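Long-range contacts in putative alpha/beta hydrolase (Desulfitobacterium hafniense, PDB 4RPC), which is probably a hydrolase of the alpha/beta hydrolase family, though its substrate and biological role are not established: residues A[37-41]-A[245-250]; A[100-104]-A[115-119]; A[120-124]-A[217-221]; A[155-159]-A[212-216]; A[192-196]-A[222-226]. One frame throughout, in Å; residues are numbered along the deposited sequence.

Contact 1: A[37-41]-A[245-250]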
# COMPACT_ATOMS: atom_id res chain seq x y z
N CYS A 37 -6.98 6.63 -5.52
CA CYS A 37 -6.72 5.96 -4.27
C CYS A 37 -6.80 6.93 -3.08
O CYS A 37 -7.37 6.61 -2.06
CB CYS A 37 -5.29 5.39 -4.36
SG CYS A 37 -5.11 4.03 -3.25
N PHE A 38 -6.23 8.12 -3.26
CA PHE A 38 -5.98 9.07 -2.22
C PHE A 38 -6.64 10.44 -2.34
O PHE A 38 -6.30 11.34 -1.59
CB PHE A 38 -4.43 9.26 -2.14
CG PHE A 38 -3.70 7.98 -1.80
CD1 PHE A 38 -4.00 7.33 -0.61
CD2 PHE A 38 -2.73 7.47 -2.63
CE1 PHE A 38 -3.35 6.16 -0.25
CE2 PHE A 38 -2.09 6.30 -2.29
CZ PHE A 38 -2.41 5.64 -1.10
N ALA A 39 -7.60 10.59 -3.23
CA ALA A 39 -8.29 11.87 -3.40
C ALA A 39 -8.76 12.56 -2.11
O ALA A 39 -8.38 13.69 -1.84
CB ALA A 39 -9.43 11.75 -4.40
N ARG A 40 -9.54 11.84 -1.31
CA ARG A 40 -10.10 12.40 -0.10
C ARG A 40 -9.04 12.66 0.91
O ARG A 40 -9.08 13.69 1.61
CB ARG A 40 -11.20 11.49 0.46
CG ARG A 40 -11.82 11.95 1.76
CD ARG A 40 -12.44 13.36 1.66
NE ARG A 40 -12.91 13.80 2.97
CZ ARG A 40 -14.08 13.46 3.51
NH1 ARG A 40 -14.94 12.69 2.85
NH2 ARG A 40 -14.41 13.88 4.71
N ILE A 41 -8.04 11.78 0.99
CA ILE A 41 -6.99 11.98 1.98
C ILE A 41 -6.22 13.24 1.67
O ILE A 41 -5.91 14.04 2.54
CB ILE A 41 -6.04 10.76 2.05
CG1 ILE A 41 -6.81 9.58 2.65
CG2 ILE A 41 -4.79 11.06 2.89
CD1 ILE A 41 -6.13 8.23 2.49
N LEU A 245 -10.14 2.37 3.20
CA LEU A 245 -9.62 3.28 2.17
C LEU A 245 -10.67 3.58 1.13
O LEU A 245 -10.79 4.71 0.65
CB LEU A 245 -8.38 2.63 1.51
CG LEU A 245 -7.69 3.44 0.46
CD1 LEU A 245 -7.22 4.77 1.05
CD2 LEU A 245 -6.50 2.62 -0.10
N SER A 246 -11.41 2.56 0.75
CA SER A 246 -12.35 2.71 -0.34
C SER A 246 -13.49 3.63 0.07
O SER A 246 -13.65 4.70 -0.51
CB SER A 246 -12.90 1.38 -0.78
OG SER A 246 -13.73 1.52 -1.90
N LYS A 247 -14.17 3.27 1.15
CA LYS A 247 -15.40 3.94 1.55
C LYS A 247 -15.33 4.95 2.72
O LYS A 247 -16.23 5.80 2.82
CB LYS A 247 -16.41 2.86 1.83
CG LYS A 247 -16.62 1.95 0.62
CD LYS A 247 -17.63 0.85 0.86
CE LYS A 247 -19.05 1.41 0.96
NZ LYS A 247 -19.83 0.62 1.94
N GLU A 248 -14.28 4.89 3.57
CA GLU A 248 -14.00 5.90 4.62
C GLU A 248 -12.56 6.37 4.68
O GLU A 248 -11.96 6.30 5.73
CB GLU A 248 -14.30 5.33 5.97
CG GLU A 248 -15.66 4.69 5.98
CD GLU A 248 -15.77 3.60 6.99
OE1 GLU A 248 -14.80 2.83 7.22
OE2 GLU A 248 -16.87 3.51 7.52
N PRO A 249 -12.03 6.83 3.57
CA PRO A 249 -10.68 7.34 3.56
C PRO A 249 -10.47 8.50 4.58
O PRO A 249 -9.37 8.68 5.12
CB PRO A 249 -10.52 7.82 2.11
CG PRO A 249 -11.91 8.13 1.65
CD PRO A 249 -12.78 7.16 2.35
N GLU A 250 -11.52 9.24 4.88
CA GLU A 250 -11.45 10.25 5.91
C GLU A 250 -11.00 9.70 7.28
O GLU A 250 -10.37 10.44 8.02
CB GLU A 250 -12.75 11.07 6.01
CG GLU A 250 -13.97 10.33 6.53
CD GLU A 250 -14.67 9.46 5.49
OE1 GLU A 250 -14.24 9.39 4.31
OE2 GLU A 250 -15.67 8.85 5.90

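Contact 2: A[100-104]-A[115-119]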
# COMPACT_ATOMS: atom_id res chain seq x y z
N SER A 100 4.45 -2.80 1.34
CA SER A 100 5.73 -3.47 1.20
C SER A 100 6.75 -2.48 0.72
O SER A 100 7.85 -2.48 1.19
CB SER A 100 5.68 -4.65 0.21
OG SER A 100 4.81 -5.59 0.69
N VAL A 101 6.36 -1.62 -0.20
CA VAL A 101 7.25 -0.53 -0.65
C VAL A 101 7.60 0.42 0.55
O VAL A 101 8.74 0.86 0.71
CB VAL A 101 6.63 0.25 -1.78
CG1 VAL A 101 7.51 1.45 -2.17
CG2 VAL A 101 6.41 -0.65 -2.99
N ALA A 102 6.62 0.72 1.38
CA ALA A 102 6.86 1.59 2.54
C ALA A 102 7.90 0.96 3.48
O ALA A 102 8.84 1.61 3.87
CB ALA A 102 5.57 1.81 3.30
N VAL A 103 7.73 -0.34 3.80
CA VAL A 103 8.63 -1.02 4.70
C VAL A 103 10.01 -1.02 4.12
O VAL A 103 10.99 -0.71 4.78
CB VAL A 103 8.15 -2.45 5.00
CG1 VAL A 103 9.18 -3.22 5.82
CG2 VAL A 103 6.86 -2.40 5.76
N GLU A 104 10.10 -1.36 2.85
CA GLU A 104 11.40 -1.37 2.17
C GLU A 104 12.08 -0.02 2.21
O GLU A 104 13.33 0.09 2.31
CB GLU A 104 11.23 -1.81 0.73
CG GLU A 104 12.49 -1.87 -0.09
CD GLU A 104 13.42 -2.95 0.31
OE1 GLU A 104 12.99 -3.92 0.99
OE2 GLU A 104 14.60 -2.82 -0.04
N ASN A 115 7.32 7.25 10.74
CA ASN A 115 6.15 6.42 11.01
C ASN A 115 5.77 5.66 9.77
O ASN A 115 5.71 6.24 8.66
CB ASN A 115 4.94 7.29 11.38
CG ASN A 115 5.07 8.00 12.74
OD1 ASN A 115 4.66 7.45 13.78
ND2 ASN A 115 5.54 9.23 12.73
N LEU A 116 5.39 4.40 9.94
CA LEU A 116 4.89 3.59 8.85
C LEU A 116 3.48 3.28 9.22
O LEU A 116 3.24 2.89 10.37
CB LEU A 116 5.65 2.30 8.71
CG LEU A 116 7.04 2.37 8.15
CD1 LEU A 116 7.64 0.99 8.23
CD2 LEU A 116 7.02 2.84 6.73
N LEU A 117 2.54 3.52 8.29
CA LEU A 117 1.17 3.05 8.46
C LEU A 117 0.91 2.01 7.41
O LEU A 117 0.88 2.34 6.20
CB LEU A 117 0.17 4.17 8.28
CG LEU A 117 -0.04 5.14 9.43
CD1 LEU A 117 1.17 5.98 9.66
CD2 LEU A 117 -1.30 5.98 9.22
N LEU A 118 0.69 0.80 7.84
CA LEU A 118 0.66 -0.30 6.93
C LEU A 118 -0.69 -0.90 6.91
O LEU A 118 -1.15 -1.41 7.93
CB LEU A 118 1.72 -1.33 7.33
CG LEU A 118 3.11 -0.78 7.51
CD1 LEU A 118 4.06 -1.84 8.08
CD2 LEU A 118 3.65 -0.23 6.19
N ASP A 119 -1.35 -0.81 5.75
CA ASP A 119 -2.73 -1.26 5.62
C ASP A 119 -2.72 -2.45 4.67
O ASP A 119 -2.40 -2.27 3.51
CB ASP A 119 -3.57 -0.05 5.07
CG ASP A 119 -5.13 -0.21 5.19
OD1 ASP A 119 -5.66 -1.33 5.51
OD2 ASP A 119 -5.86 0.82 4.94

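Contact 3: A[120-124]-A[217-221]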
# COMPACT_ATOMS: atom_id res chain seq x y z
N GLY A 120 -3.06 -3.65 5.15
CA GLY A 120 -3.17 -4.84 4.31
C GLY A 120 -1.91 -5.31 3.61
O GLY A 120 -1.93 -5.83 2.48
N GLY A 121 -0.81 -5.21 4.33
CA GLY A 121 0.47 -5.67 3.88
C GLY A 121 0.55 -7.17 3.96
O GLY A 121 -0.09 -7.78 4.84
N GLN A 122 1.31 -7.73 3.03
CA GLN A 122 1.48 -9.16 2.87
C GLN A 122 2.99 -9.28 2.61
O GLN A 122 3.48 -8.64 1.72
CB GLN A 122 0.59 -9.69 1.68
CG GLN A 122 0.93 -9.23 0.21
CD GLN A 122 0.32 -7.85 -0.33
OE1 GLN A 122 0.93 -7.19 -1.22
NE2 GLN A 122 -0.88 -7.43 0.20
N TYR A 123 3.73 -10.01 3.44
CA TYR A 123 5.21 -9.96 3.37
C TYR A 123 5.91 -11.31 3.37
O TYR A 123 7.12 -11.40 3.61
CB TYR A 123 5.79 -9.13 4.51
CG TYR A 123 5.04 -7.86 4.81
CD1 TYR A 123 5.35 -6.63 4.17
CD2 TYR A 123 4.02 -7.86 5.75
CE1 TYR A 123 4.66 -5.46 4.45
CE2 TYR A 123 3.31 -6.70 6.01
CZ TYR A 123 3.65 -5.50 5.36
OH TYR A 123 2.92 -4.38 5.68
N GLU A 124 5.16 -12.35 3.06
CA GLU A 124 5.65 -13.72 3.22
C GLU A 124 6.81 -14.07 2.25
O GLU A 124 7.90 -14.54 2.67
CB GLU A 124 4.47 -14.67 3.00
CG GLU A 124 4.81 -16.14 3.12
CD GLU A 124 5.15 -16.52 4.55
OE1 GLU A 124 4.21 -16.68 5.38
OE2 GLU A 124 6.36 -16.65 4.84
N ALA A 217 -4.11 -10.29 10.96
CA ALA A 217 -2.99 -10.17 11.91
C ALA A 217 -1.74 -11.05 11.63
O ALA A 217 -0.75 -11.01 12.38
CB ALA A 217 -3.51 -10.42 13.32
N GLN A 218 -1.75 -11.81 10.54
CA GLN A 218 -0.70 -12.82 10.29
C GLN A 218 0.71 -12.26 10.38
O GLN A 218 1.61 -12.91 10.87
CB GLN A 218 -0.91 -13.39 8.89
CG GLN A 218 0.09 -14.45 8.39
CD GLN A 218 -0.24 -14.88 6.95
OE1 GLN A 218 -1.30 -14.53 6.42
NE2 GLN A 218 0.67 -15.61 6.31
N PHE A 219 0.90 -11.02 9.92
CA PHE A 219 2.24 -10.45 9.81
C PHE A 219 2.68 -9.53 10.96
O PHE A 219 3.81 -9.01 11.00
CB PHE A 219 2.40 -9.81 8.43
CG PHE A 219 2.23 -10.81 7.31
CD1 PHE A 219 3.21 -11.76 7.06
CD2 PHE A 219 1.10 -10.81 6.53
CE1 PHE A 219 3.05 -12.69 6.04
CE2 PHE A 219 0.94 -11.73 5.52
CZ PHE A 219 1.91 -12.67 5.28
N THR A 220 1.83 -9.38 11.96
CA THR A 220 2.15 -8.45 13.01
C THR A 220 3.35 -8.96 13.86
O THR A 220 4.19 -8.17 14.25
CB THR A 220 0.92 -8.06 13.85
OG1 THR A 220 0.51 -9.17 14.66
CG2 THR A 220 -0.26 -7.58 12.93
N PRO A 221 3.44 -10.27 14.12
CA PRO A 221 4.68 -10.73 14.80
C PRO A 221 5.99 -10.38 14.05
O PRO A 221 6.94 -9.93 14.66
CB PRO A 221 4.50 -12.25 14.84
CG PRO A 221 3.04 -12.49 14.74
CD PRO A 221 2.42 -11.33 14.03

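Contact 4: A[155-159]-A[212-216]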
# COMPACT_ATOMS: atom_id res chain seq x y z
N LYS A 155 -12.17 -14.39 -1.90
CA LYS A 155 -13.16 -13.38 -1.58
C LYS A 155 -13.35 -13.32 -0.07
O LYS A 155 -13.34 -12.24 0.51
CB LYS A 155 -14.48 -13.73 -2.25
CG LYS A 155 -15.58 -12.72 -2.07
CD LYS A 155 -16.81 -13.13 -2.86
CE LYS A 155 -17.59 -14.14 -2.07
NZ LYS A 155 -18.72 -14.57 -2.90
N GLU A 156 -13.45 -14.50 0.56
CA GLU A 156 -13.74 -14.62 2.00
C GLU A 156 -12.53 -14.26 2.80
O GLU A 156 -12.66 -13.58 3.79
CB GLU A 156 -14.16 -16.06 2.41
CG GLU A 156 -15.45 -16.54 1.76
CD GLU A 156 -15.26 -16.90 0.30
OE1 GLU A 156 -14.11 -16.80 -0.24
OE2 GLU A 156 -16.28 -17.25 -0.34
N ASN A 157 -11.36 -14.70 2.35
CA ASN A 157 -10.14 -14.35 3.05
C ASN A 157 -9.87 -12.83 3.15
O ASN A 157 -9.42 -12.33 4.21
CB ASN A 157 -8.94 -15.05 2.43
CG ASN A 157 -9.03 -16.56 2.58
OD1 ASN A 157 -9.71 -17.09 3.48
ND2 ASN A 157 -8.41 -17.26 1.66
N MSE A 158 -10.15 -12.12 2.05
CA MSE A 158 -10.00 -10.67 2.05
C MSE A 158 -11.13 -9.97 2.80
O MSE A 158 -11.06 -8.76 2.99
CB MSE A 158 -9.91 -10.18 0.62
CG MSE A 158 -8.69 -10.71 -0.11
SE MSE A 158 -8.68 -9.87 -1.91
CE MSE A 158 -7.63 -8.31 -1.43
N GLY A 159 -12.18 -10.68 3.22
CA GLY A 159 -13.18 -10.09 4.17
C GLY A 159 -14.46 -9.66 3.50
O GLY A 159 -15.19 -8.79 4.01
N ASN A 212 -12.83 -8.01 9.23
CA ASN A 212 -13.30 -9.14 8.42
C ASN A 212 -12.20 -9.88 7.68
O ASN A 212 -12.45 -10.96 7.14
CB ASN A 212 -14.35 -8.69 7.41
CG ASN A 212 -15.64 -8.31 8.07
OD1 ASN A 212 -15.84 -8.59 9.26
ND2 ASN A 212 -16.54 -7.70 7.30
N GLU A 213 -11.00 -9.28 7.62
CA GLU A 213 -9.83 -9.98 7.05
C GLU A 213 -9.48 -11.14 7.94
O GLU A 213 -8.96 -10.98 9.04
CB GLU A 213 -8.61 -9.08 6.89
CG GLU A 213 -8.81 -7.93 5.91
CD GLU A 213 -7.54 -7.11 5.67
OE1 GLU A 213 -7.25 -6.16 6.46
OE2 GLU A 213 -6.82 -7.42 4.67
N ILE A 214 -9.76 -12.32 7.43
CA ILE A 214 -9.54 -13.57 8.17
C ILE A 214 -8.12 -13.71 8.71
O ILE A 214 -7.93 -14.17 9.81
CB ILE A 214 -10.00 -14.76 7.30
CG1 ILE A 214 -11.52 -14.59 7.05
CG2 ILE A 214 -9.61 -16.11 7.94
CD1 ILE A 214 -12.21 -15.78 6.41
N TYR A 215 -7.12 -13.25 7.99
CA TYR A 215 -5.74 -13.37 8.46
C TYR A 215 -5.12 -12.01 8.62
O TYR A 215 -3.90 -11.87 8.50
CB TYR A 215 -4.92 -14.25 7.49
CG TYR A 215 -5.60 -15.58 7.24
CD1 TYR A 215 -5.75 -16.51 8.28
CD2 TYR A 215 -6.13 -15.89 5.98
CE1 TYR A 215 -6.39 -17.74 8.06
CE2 TYR A 215 -6.76 -17.10 5.75
CZ TYR A 215 -6.89 -18.03 6.79
OH TYR A 215 -7.55 -19.24 6.57
N GLY A 216 -5.95 -11.01 8.92
CA GLY A 216 -5.47 -9.63 9.05
C GLY A 216 -4.25 -9.47 9.93
O GLY A 216 -3.42 -8.61 9.66
O HOH W 1 -16.52 -6.30 4.49

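Contact 5: A[192-196]-A[222-226]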
# COMPACT_ATOMS: atom_id res chain seq x y z
N TYR A 192 8.24 -10.50 -2.71
CA TYR A 192 8.94 -9.81 -1.59
C TYR A 192 9.02 -10.69 -0.36
O TYR A 192 8.03 -11.19 0.16
CB TYR A 192 8.24 -8.51 -1.26
CG TYR A 192 9.01 -7.57 -0.34
CD1 TYR A 192 10.26 -7.09 -0.69
CD2 TYR A 192 8.47 -7.13 0.82
CE1 TYR A 192 10.94 -6.21 0.14
CE2 TYR A 192 9.14 -6.27 1.67
CZ TYR A 192 10.37 -5.79 1.33
OH TYR A 192 11.07 -4.90 2.19
N ASP A 193 10.21 -10.89 0.14
CA ASP A 193 10.38 -11.69 1.33
C ASP A 193 11.05 -10.87 2.44
O ASP A 193 12.27 -10.68 2.45
CB ASP A 193 11.17 -12.93 0.93
CG ASP A 193 11.36 -13.93 2.06
OD1 ASP A 193 10.86 -13.75 3.18
OD2 ASP A 193 12.11 -14.88 1.81
N LEU A 194 10.24 -10.36 3.35
CA LEU A 194 10.73 -9.45 4.40
C LEU A 194 11.52 -10.17 5.50
O LEU A 194 12.51 -9.66 5.96
CB LEU A 194 9.55 -8.73 5.03
CG LEU A 194 9.83 -7.79 6.19
CD1 LEU A 194 10.84 -6.78 5.73
CD2 LEU A 194 8.54 -7.15 6.66
N LYS A 195 11.09 -11.35 5.91
CA LYS A 195 11.78 -12.11 6.95
C LYS A 195 13.24 -12.31 6.59
O LYS A 195 14.10 -12.17 7.47
CB LYS A 195 11.10 -13.47 7.18
CG LYS A 195 11.78 -14.33 8.25
CD LYS A 195 10.76 -14.95 9.21
CE LYS A 195 11.40 -16.05 10.06
NZ LYS A 195 12.64 -15.57 10.76
N ALA A 196 13.49 -12.62 5.31
CA ALA A 196 14.82 -12.97 4.83
C ALA A 196 15.82 -11.85 4.94
O ALA A 196 17.01 -12.09 4.90
CB ALA A 196 14.76 -13.44 3.39
N LEU A 222 6.02 -10.59 12.75
CA LEU A 222 7.18 -10.22 11.95
C LEU A 222 7.50 -8.74 12.03
O LEU A 222 8.65 -8.33 12.20
CB LEU A 222 6.95 -10.60 10.47
CG LEU A 222 8.10 -10.27 9.53
CD1 LEU A 222 9.41 -10.82 10.06
CD2 LEU A 222 7.77 -10.90 8.20
N LEU A 223 6.48 -7.91 11.91
CA LEU A 223 6.73 -6.46 11.98
C LEU A 223 7.22 -6.03 13.35
O LEU A 223 8.03 -5.11 13.46
CB LEU A 223 5.46 -5.72 11.63
CG LEU A 223 4.94 -6.03 10.23
CD1 LEU A 223 3.52 -5.54 10.07
CD2 LEU A 223 5.87 -5.45 9.18
N ALA A 224 6.73 -6.70 14.38
CA ALA A 224 7.13 -6.42 15.74
C ALA A 224 8.61 -6.72 16.02
O ALA A 224 9.23 -5.98 16.76
CB ALA A 224 6.26 -7.21 16.70
N GLU A 225 9.17 -7.78 15.45
CA GLU A 225 10.60 -8.03 15.61
C GLU A 225 11.45 -7.13 14.73
O GLU A 225 12.62 -6.92 15.00
CB GLU A 225 10.93 -9.49 15.36
CG GLU A 225 10.94 -9.94 13.91
CD GLU A 225 11.10 -11.45 13.76
OE1 GLU A 225 11.40 -12.10 14.77
OE2 GLU A 225 10.93 -11.99 12.63
N ILE A 226 10.87 -6.56 13.69
CA ILE A 226 11.57 -5.61 12.85
C ILE A 226 11.69 -4.21 13.50
O ILE A 226 12.74 -3.57 13.41
CB ILE A 226 10.91 -5.58 11.45
CG1 ILE A 226 11.28 -6.86 10.76
CG2 ILE A 226 11.37 -4.40 10.58
CD1 ILE A 226 10.71 -6.94 9.40

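Contact 1: A[37-41]-A[245-250]
The two backbones approach each other at both ends of the contact: Cys-37 CA lies 7.6 Å from Leu-245 CA, and Ile-41 CA lies 6.1 Å from Pro-249 CA. Each segment has a break between two helical runs, at Phe-38 and at Glu-248. Leu-245 fills the deeper half. With its CG trans to the backbone N (chi1 -178°), it splits its methyls between two targets: CD1 rests 3.6 Å from Cys-37 O, and CD2 sits 3.7 Å from Cys-37 SG. Ile-41 crosses it at about a right angle, Ile-41 CD1 to Leu-245 CD1 at 3.9 Å. Nearer the surface, Arg-40 passes across the proline ring, its CB 3.6 Å from Pro-249 CG. The chain then bends at chi2 (58°) and sets one guanidinium face on Glu-250, with Arg-40 NH2 3.5 Å from Glu-250 CB. The charges add a long salt bridge, Arg-40 NH1 to Glu-250 OE1 at 3.7 Å, in which the oxygen is well out of the guanidinium plane and receives no N-H; the stronger partner of Arg-40 is Asp-44, bound through NE. An alanine in place of Arg-40 is likely to uncover Pro-249 and Glu-250 CB and to leave Asp-44 without its cationic mate. Phe-38 and Ile-41 also touch Leu-26 of strand 23-27, while Leu-245 touches strand 88-95: the early and late helices share a sheet face, as in the alpha/beta hydrolase fold.

Contact 2: A[100-104]-A[115-119]
Leu-116 and Val-103 bury the largest areas here, and with Leu-118 and Ala-102 they bind helix 97-108 to strand 112-119. The axes of the two short segments run nearly antiparallel, at 158°, with a closest approach of 8.7 Å. Leu-116 works with both branches. Its CD2 meets the helix backbone at Ala-102 O, 3.6 Å away, and also Ala-102 CB at 3.9 Å; its CD1 turns to the next residue and lies 4.2 Å from Val-103 CA. Two positions on, Leu-118, on the same face of the strand, meets only side chains. Val-103 crosses it at about a right angle, CG2 resting 3.7 Å from Leu-118 CD1 and 3.9 Å from its CD2. Both valine methyls are placed by chi1 of 174°, which swings CG2 beside the backbone N and lets it meet the leucine fork. Ala-102 CB, 4.0 Å from Leu-118 CD2, touches both leucines, so the smallest side chain sits where the helix faces the strand most directly. Leu-117 points away and packs on Ile-256 and Ile-259 of helix 249-259, across the sheet. The unit formed is the beta-alpha-beta crossover of strand 88-95, helix 97-108 and strand 112-119; Ile-92 of the first strand touches both Ala-102 and Leu-116. Because methyl groups do the side-chain work and every touching residue is buried, shape and exclusion of water, rather than directional bonds, hold helix to strand.

Contact 3: A[120-124]-A[217-221]
Gln-122 and Phe-219 carry the nearest backbone points, their CA atoms 7.1 Å apart, where an irregular strand-end loop faces a type I turn from Ala-217 to Thr-220. Both belong to loops that follow strands of the alpha/beta hydrolase fold, 112-119 and 204-210. Phe-219 is the chief side chain. Chi1 of -60° sets its CG opposite the carbonyl carbon, and the ring swings over the loop until Tyr-123 N stands 3.6 Å above the plane of the Phe-219 ring, over its centre. The other face is taken within its own segment by Gln-218 CG, so the ring is sandwiched between peptide and aliphatic chain. Against it Tyr-123 presents an edge: the pair is an offset edge-to-face stack, centroids 5.7 Å apart and planes at 88°. Tyr-123 CD2 is also 3.7 Å from Phe-219 CB, which lies at the tyrosine's edge near its plane. Glu-124 CB flanks the far rim, 3.9 Å from Phe-219 CE1. Gly-121 O reaches the ring obliquely, and a side chain on Gly-121 would strike Tyr-123 OH. Gln-122 points away and gives its NE2 to Ser-96 OG, the probable nucleophile. The turn that carries Phe-219 is closed by Ala-217 O, which accepts from both Thr-220 N, at 3.1 Å, and Thr-220 OG1, at 3.2 Å, the hydroxyl lying in the carbonyl plane on a lone pair.

Contact 4: A[155-159]-A[212-216]
Ile-214 lies across the last turn of helix 154-157, its CD1 3.5 Å from Glu-156 O, and its side chain meets that of Asn-157 obliquely. Its other branch, CG2, sits 3.5 Å above the plane of the Tyr-215 ring, over the ring centre, a packing within the loop. Asn-157 comes to the same ring slantwise: OD1 is 3.7 Å from Tyr-215 CE2, with amide and ring planes 55° apart. Chi1 of -64° puts the Asn-157 amide beside its own backbone N and brings it within reach of the tyrosine. The backbones are joined by one hydrogen bond, Ile-214 N to Asn-157 O at 3.2 Å, somewhat bent (140° at the hydrogen) and with the donor tilted from the carbonyl plane. Gly-159 ends the helix in a Schellman motif with positive phi, and its CA makes a CH...O contact of 3.2 Å with Asn-212 O; a CB there would collide with Asn-212 C. A water bridges Gly-159 O, at 2.9 Å, and Asn-212 ND2, at 3.1 Å. Between these points Glu-213 turns its OE2 to His-241 ND1 and its OE1 to Gly-210 N, consistent with the acid of a Ser-His-Glu triad. Met-158, present as selenomethionine, touches His-241 as well. One backbone bond, the glycine CH...O contact, the isoleucine methyl on Glu-156 O and a water thus hold the loop of Glu-213 to a helix end, probably helping to fix where the acid stands.

Contact 5: A[192-196]-A[222-226]
Helix 220-226, the connection between the last two parallel strands of the alpha/beta hydrolase sheet, receives Leu-194 from the loop that follows helix 179-191. Leu-194 and Ile-226 reach toward each other tip to tip, and the fit is tight: Leu-194 CG is only 3.4 Å from Ile-226 CD1. The torsion chi1 of 177° extends Leu-194 directly at the helix, where CD2 meets three residues: Ile-226 CD1 at 3.5 Å, Leu-223 CD2 at 4.0 Å and Leu-222 CD2 at 4.1 Å. The approach to Leu-223 is at about a right angle. Leu-222 CD2 also comes 4.1 Å from Lys-195 N. At the exposed margin Lys-195 NZ and Glu-225 OE2 are 4.4 Å apart, beyond a salt bridge, so any attraction there is probably weak. Replacing Leu-194 by a glycine would probably open a gap in front of Ile-226 CD1 and take away one of the apolar neighbours of Leu-222 and Leu-223. Beyond the two segments, Leu-194 packs on Val-103 and Ile-107 of helix 97-108 and on Tyr-123, while Ile-226 is tied by its backbone to Val-201, just before strand 204-210.

Contacts 2, 3 and 5 form one continuous patch, with centres about 9 to 12 Å apart: Tyr-123 of contact 3 packs between Ser-100, Val-103 and Leu-118 of contact 2 and Leu-194 of contact 5, and Glu-104 OE1 lies 2.5 Å from Tyr-192 OH, a probable hydrogen bond. Contact 4 adjoins contact 3 in sequence, their centres about 12 Å apart. Contact 1 stands apart, its centre about 27 Å from that of contact 5 across the chain's centre. The probable active site of Ser-96, His-241 and Glu-213 is framed by contact 4, holding the acid, and contact 3, whose Gln-122 bonds Ser-96. A bound Tris molecule, probably from the crystallisation liquor, lies about 5 Å from the Glu-156 side chain.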